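Local coordinates for protein transcriptional regulator of the TetR/AcrR family (Thermobifida fusca YX, PDB 3DCF) that probably binds operator DNA through an N-terminal helix-turn-helix and acts as a transcriptional repressor, at residues A96-P101 against H109-E114; R117-N122 against A183-Y188. One frame throughout, in Å; residues are numbered along the deposited sequence.

Interaction 1. Residues A96-P101 against H109-E114; sequences AIAAGP and HALLVE
Ile97, in the last turn of helix 75-98, faces Leu111 of helix 104-121 with 6.7 Å between their CA atoms, the shortest CA-CA distance between the two segments. This is an antiparallel alpha-alpha hairpin in the all-helical TetR fold, joining the long helix that leads out of the DNA-binding region to the next helix of the regulatory region. Contact across it is apolar, and Ile97 carries most of it, through CB and both of its branches. Its CG2, anti to the backbone N, meets Ala110 CB at 3.6 Å. Leu111 runs past Ile97 in the opposite direction and brings its CD2 methyl within 3.8 Å of Ile97 CB, while its CD1 lies 4.4 Å from Ala98 CB at the end of the helix. Met155 and Leu158 of helix 138-164 touch Leu111 as well, and Ile154 of that helix touches Ala98. The longer branch, the extended CG1-CD1 arm, crosses Glu114 at a slant. There only the aliphatic part is used: the chain of Glu114 bends at chi2 (50°), and its carboxylate forms salt bridges through OE1 with Arg117 and through OE2 with Arg93. Ile97 CD1 is left against the methylenes, 3.8 Å from both Glu114 CB and Glu114 CG.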
loop_
_atom_site.group_PDB
_atom_site.type_symbol
_atom_site.label_atom_id
_atom_site.label_comp_id
_atom_site.label_asym_id
_atom_site.label_seq_id
_atom_site.Cartn_x
_atom_site.Cartn_y
_atom_site.Cartn_z
ATOM N N ALA A 96 -14.854 -15.320 -12.715
ATOM C CA ALA A 96 -14.728 -16.617 -13.406
ATOM C C ALA A 96 -13.985 -17.666 -12.561
ATOM O O ALA A 96 -14.453 -18.798 -12.438
ATOM C CB ALA A 96 -14.034 -16.437 -14.761
ATOM N N ILE A 97 -12.860 -17.260 -11.964
ATOM C CA ILE A 97 -12.042 -18.116 -11.079
ATOM C C ILE A 97 -12.787 -18.432 -9.778
ATOM O O ILE A 97 -12.817 -19.588 -9.365
ATOM C CB ILE A 97 -10.663 -17.467 -10.738
ATOM C CG1 ILE A 97 -9.802 -17.314 -11.999
ATOM C CG2 ILE A 97 -9.888 -18.312 -9.733
ATOM C CD1 ILE A 97 -8.556 -16.442 -11.807
ATOM N N ALA A 98 -13.369 -17.408 -9.145
ATOM C CA ALA A 98 -14.157 -17.586 -7.912
ATOM C C ALA A 98 -15.466 -18.402 -8.114
ATOM O O ALA A 98 -15.882 -19.105 -7.201
ATOM C CB ALA A 98 -14.465 -16.245 -7.279
ATOM N N ALA A 99 -16.092 -18.304 -9.295
ATOM C CA ALA A 99 -17.314 -19.077 -9.648
ATOM C C ALA A 99 -17.050 -20.412 -10.396
ATOM O O ALA A 99 -18.010 -21.066 -10.828
ATOM C CB ALA A 99 -18.267 -18.205 -10.484
ATOM N N GLY A 100 -15.777 -20.797 -10.550
ATOM C CA GLY A 100 -15.356 -22.028 -11.243
ATOM C C GLY A 100 -15.013 -23.200 -10.318
ATOM O O GLY A 100 -15.412 -23.206 -9.138
ATOM N N PRO A 101 -14.258 -24.198 -10.838
ATOM C CA PRO A 101 -13.916 -25.366 -10.033
ATOM C C PRO A 101 -12.814 -25.139 -8.983
ATOM O O PRO A 101 -12.129 -24.098 -8.982
ATOM C CB PRO A 101 -13.455 -26.402 -11.082
ATOM C CG PRO A 101 -13.539 -25.746 -12.402
ATOM C CD PRO A 101 -13.657 -24.297 -12.180
ATOM N N HIS A 109 -5.913 -19.279 -3.858
ATOM C CA HIS A 109 -4.572 -19.275 -4.446
ATOM C C HIS A 109 -4.573 -18.773 -5.895
ATOM O O HIS A 109 -3.762 -17.891 -6.245
ATOM C CB HIS A 109 -3.919 -20.654 -4.347
ATOM C CG HIS A 109 -2.601 -20.746 -5.052
ATOM N ND1 HIS A 109 -1.421 -20.293 -4.495
ATOM C CD2 HIS A 109 -2.281 -21.224 -6.282
ATOM C CE1 HIS A 109 -0.430 -20.492 -5.351
ATOM N NE2 HIS A 109 -0.924 -21.058 -6.441
ATOM N N ALA A 110 -5.469 -19.330 -6.714
ATOM C CA ALA A 110 -5.608 -18.928 -8.128
ATOM C C ALA A 110 -5.927 -17.435 -8.269
ATOM O O ALA A 110 -5.394 -16.785 -9.161
ATOM C CB ALA A 110 -6.687 -19.759 -8.823
ATOM N N LEU A 111 -6.793 -16.911 -7.397
ATOM C CA LEU A 111 -7.156 -15.474 -7.384
ATOM C C LEU A 111 -5.956 -14.553 -7.095
ATOM O O LEU A 111 -5.829 -13.505 -7.732
ATOM C CB LEU A 111 -8.286 -15.181 -6.371
ATOM C CG LEU A 111 -9.702 -15.701 -6.669
ATOM C CD1 LEU A 111 -10.591 -15.584 -5.411
ATOM C CD2 LEU A 111 -10.310 -14.974 -7.862
ATOM N N LEU A 112 -5.094 -14.955 -6.154
ATOM C CA LEU A 112 -3.885 -14.184 -5.793
ATOM C C LEU A 112 -2.825 -14.126 -6.903
ATOM O O LEU A 112 -2.195 -13.077 -7.108
ATOM C CB LEU A 112 -3.265 -14.716 -4.490
ATOM C CG LEU A 112 -4.092 -14.459 -3.219
ATOM C CD1 LEU A 112 -3.520 -15.246 -2.011
ATOM C CD2 LEU A 112 -4.195 -12.950 -2.895
ATOM N N VAL A 113 -2.613 -15.256 -7.594
ATOM C CA VAL A 113 -1.669 -15.340 -8.738
ATOM C C VAL A 113 -2.166 -14.433 -9.873
ATOM O O VAL A 113 -1.381 -13.719 -10.493
ATOM C CB VAL A 113 -1.545 -16.788 -9.302
ATOM C CG1 VAL A 113 -0.675 -16.810 -10.573
ATOM C CG2 VAL A 113 -1.004 -17.757 -8.242
ATOM N N GLU A 114 -3.471 -14.497 -10.134
ATOM C CA GLU A 114 -4.139 -13.664 -11.146
ATOM C C GLU A 114 -4.078 -12.173 -10.792
ATOM O O GLU A 114 -3.759 -11.363 -11.650
ATOM C CB GLU A 114 -5.610 -14.111 -11.311
ATOM C CG GLU A 114 -6.491 -13.259 -12.238
ATOM C CD GLU A 114 -5.857 -13.007 -13.597
ATOM O OE1 GLU A 114 -5.409 -13.965 -14.254
ATOM O OE2 GLU A 114 -5.792 -11.838 -13.999
#

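Interaction 2. Residues R117-N122 against A183-Y188; sequences RTILRN and AAIWTY
Ile119 pushes its branched side chain into a hollow formed by Ala184, Ile185, Thr187 and Tyr188, a knob-into-hole fit. Its CG2 methyl makes the closest approach, 3.3 Å from Thr187 OG1, and lies 4.4 Å from Tyr188 CB. The other branch turns toward the preceding turn of the partner, where Ile119 CD1 lies 4.4 Å from Ile185 CG1. Leu120 approaches Thr187 at about a right angle, its CD2 being 4.0 Å from Thr187 CB. Helix 104-121 thus packs against the junction of helices 173-185 and 187-190 inside the helical regulatory domain of the TetR fold, and Trp186, between them, meets Tyr130 of the second subunit edge-to-face. At this junction Thr187 OG1, held between the backbone N and the carbonyl carbon (chi1 57°), donates back to Ala184 O over 2.7 Å, nearly in line with the C=O bond. The buried hydroxyl therefore has a polar mate, although its neighbours across the contact are methyl groups. A valine in place of Thr187 would probably leave Ala184 O without this donor and the junction less firmly tied. Just past the end of helix 104-121, Asn122 ND2 reaches back to Thr118 O with a nearly straight bond of 2.7 Å.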
loop_
_atom_site.group_PDB
_atom_site.type_symbol
_atom_site.label_atom_id
_atom_site.label_comp_id
_atom_site.label_asym_id
_atom_site.label_seq_id
_atom_site.Cartn_x
_atom_site.Cartn_y
_atom_site.Cartn_z
ATOM N N ARG A 117 -0.382 -10.854 -10.992
ATOM C CA ARG A 117 -0.059 -10.780 -12.443
ATOM C C ARG A 117 -0.656 -9.515 -13.060
ATOM O O ARG A 117 0.024 -8.815 -13.807
ATOM C CB ARG A 117 -0.582 -11.999 -13.243
ATOM C CG ARG A 117 0.315 -13.244 -13.281
ATOM C CD ARG A 117 -0.192 -14.267 -14.344
ATOM N NE ARG A 117 -1.493 -14.875 -14.006
ATOM C CZ ARG A 117 -2.273 -15.616 -14.822
ATOM N NH1 ARG A 117 -1.942 -15.859 -16.099
ATOM N NH2 ARG A 117 -3.427 -16.106 -14.356
ATOM N N THR A 118 -1.923 -9.242 -12.740
ATOM C CA THR A 118 -2.620 -8.052 -13.237
ATOM C C THR A 118 -1.980 -6.763 -12.721
ATOM O O THR A 118 -1.925 -5.787 -13.476
ATOM C CB THR A 118 -4.126 -8.069 -12.881
ATOM O OG1 THR A 118 -4.681 -9.325 -13.280
ATOM C CG2 THR A 118 -4.892 -6.925 -13.573
ATOM N N ILE A 119 -1.508 -6.761 -11.460
ATOM C CA ILE A 119 -0.827 -5.580 -10.874
ATOM C C ILE A 119 0.483 -5.266 -11.633
ATOM O O ILE A 119 0.669 -4.129 -12.103
ATOM C CB ILE A 119 -0.504 -5.719 -9.334
ATOM C CG1 ILE A 119 -1.761 -5.895 -8.461
ATOM C CG2 ILE A 119 0.255 -4.500 -8.822
ATOM C CD1 ILE A 119 -2.794 -4.811 -8.568
ATOM N N LEU A 120 1.351 -6.280 -11.759
ATOM C CA LEU A 120 2.669 -6.145 -12.434
ATOM C C LEU A 120 2.585 -5.747 -13.923
ATOM O O LEU A 120 3.517 -5.123 -14.449
ATOM C CB LEU A 120 3.511 -7.423 -12.266
ATOM C CG LEU A 120 3.852 -7.850 -10.829
ATOM C CD1 LEU A 120 4.643 -9.142 -10.861
ATOM C CD2 LEU A 120 4.607 -6.772 -10.035
ATOM N N ARG A 121 1.473 -6.109 -14.574
ATOM C CA ARG A 121 1.180 -5.740 -15.972
ATOM C C ARG A 121 0.559 -4.334 -16.124
ATOM O O ARG A 121 0.673 -3.722 -17.190
ATOM C CB ARG A 121 0.235 -6.767 -16.621
ATOM C CG ARG A 121 0.875 -8.083 -16.949
ATOM C CD ARG A 121 -0.150 -9.074 -17.456
ATOM N NE ARG A 121 0.504 -10.241 -18.055
ATOM C CZ ARG A 121 1.086 -11.251 -17.391
ATOM N NH1 ARG A 121 1.148 -11.280 -16.056
ATOM N NH2 ARG A 121 1.641 -12.251 -18.080
ATOM N N ASN A 122 -0.118 -3.841 -15.088
ATOM C CA ASN A 122 -0.785 -2.528 -15.131
ATOM C C ASN A 122 -0.287 -1.661 -13.983
ATOM O O ASN A 122 -1.085 -1.147 -13.187
ATOM C CB ASN A 122 -2.318 -2.689 -15.081
ATOM C CG ASN A 122 -2.859 -3.618 -16.170
ATOM O OD1 ASN A 122 -3.356 -3.155 -17.204
ATOM N ND2 ASN A 122 -2.748 -4.933 -15.949
ATOM N N ALA A 183 -0.805 -7.293 0.320
ATOM C CA ALA A 183 0.555 -7.808 0.029
ATOM C C ALA A 183 0.821 -7.861 -1.484
ATOM O O ALA A 183 1.924 -7.558 -1.924
ATOM C CB ALA A 183 0.777 -9.202 0.662
ATOM N N ALA A 184 -0.197 -8.249 -2.259
ATOM C CA ALA A 184 -0.122 -8.292 -3.730
ATOM C C ALA A 184 -0.048 -6.886 -4.343
ATOM O O ALA A 184 0.775 -6.641 -5.221
ATOM C CB ALA A 184 -1.322 -9.048 -4.306
ATOM N N ILE A 185 -0.903 -5.978 -3.860
ATOM C CA ILE A 185 -0.985 -4.583 -4.344
ATOM C C ILE A 185 0.304 -3.770 -4.102
ATOM O O ILE A 185 0.769 -3.086 -5.004
ATOM C CB ILE A 185 -2.221 -3.841 -3.724
ATOM C CG1 ILE A 185 -3.543 -4.470 -4.200
ATOM C CG2 ILE A 185 -2.222 -2.342 -4.098
ATOM C CD1 ILE A 185 -4.761 -4.127 -3.350
ATOM N N TRP A 186 0.902 -3.898 -2.919
ATOM C CA TRP A 186 2.129 -3.133 -2.521
ATOM C C TRP A 186 3.312 -3.224 -3.500
ATOM O O TRP A 186 4.189 -2.352 -3.506
ATOM C CB TRP A 186 2.581 -3.544 -1.117
ATOM C CG TRP A 186 3.518 -2.589 -0.441
ATOM C CD1 TRP A 186 4.837 -2.795 -0.140
ATOM C CD2 TRP A 186 3.197 -1.275 0.028
ATOM N NE1 TRP A 186 5.354 -1.688 0.499
ATOM C CE2 TRP A 186 4.375 -0.738 0.611
ATOM C CE3 TRP A 186 2.023 -0.489 0.009
ATOM C CZ2 TRP A 186 4.419 0.551 1.179
ATOM C CZ3 TRP A 186 2.063 0.807 0.578
ATOM C CH2 TRP A 186 3.259 1.306 1.158
ATOM N N THR A 187 3.330 -4.285 -4.315
ATOM C CA THR A 187 4.298 -4.445 -5.409
ATOM C C THR A 187 4.408 -3.203 -6.316
ATOM O O THR A 187 5.504 -2.946 -6.828
ATOM C CB THR A 187 3.964 -5.661 -6.294
ATOM O OG1 THR A 187 2.638 -5.521 -6.806
ATOM C CG2 THR A 187 4.059 -6.979 -5.517
ATOM N N TYR A 188 3.316 -2.432 -6.492
ATOM C CA TYR A 188 3.362 -1.217 -7.342
ATOM C C TYR A 188 4.339 -0.153 -6.817
ATOM O O TYR A 188 4.876 0.609 -7.608
ATOM C CB TYR A 188 1.964 -0.612 -7.664
ATOM C CG TYR A 188 1.357 0.393 -6.677
ATOM C CD1 TYR A 188 1.710 1.765 -6.715
ATOM C CD2 TYR A 188 0.376 -0.002 -5.753
ATOM C CE1 TYR A 188 1.124 2.703 -5.813
ATOM C CE2 TYR A 188 -0.216 0.921 -4.858
ATOM C CZ TYR A 188 0.154 2.263 -4.897
ATOM O OH TYR A 188 -0.444 3.118 -4.009
#

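In the fold
Helix 104-121 is the element common to both contacts, whose centres lie about 16 Å apart. Its segments 109-114 and 117-122 follow one another along the chain, separated by two residues. Interaction 1 is local, between neighbours in sequence, and closes before interaction 2 opens; the latter spans 60 intervening residues, mostly helical, and lies nearer the centre of the chain. The one helix thereby connects the end of helix 75-98, which leads from the DNA-binding region, with the pair of helices 173-185 and 187-190. Residues of segments 109-114 and 183-188 also touch the second subunit. Helix 104-121 thus ties the hairpin to the buried part of the C-terminal domain, close to the subunit interface.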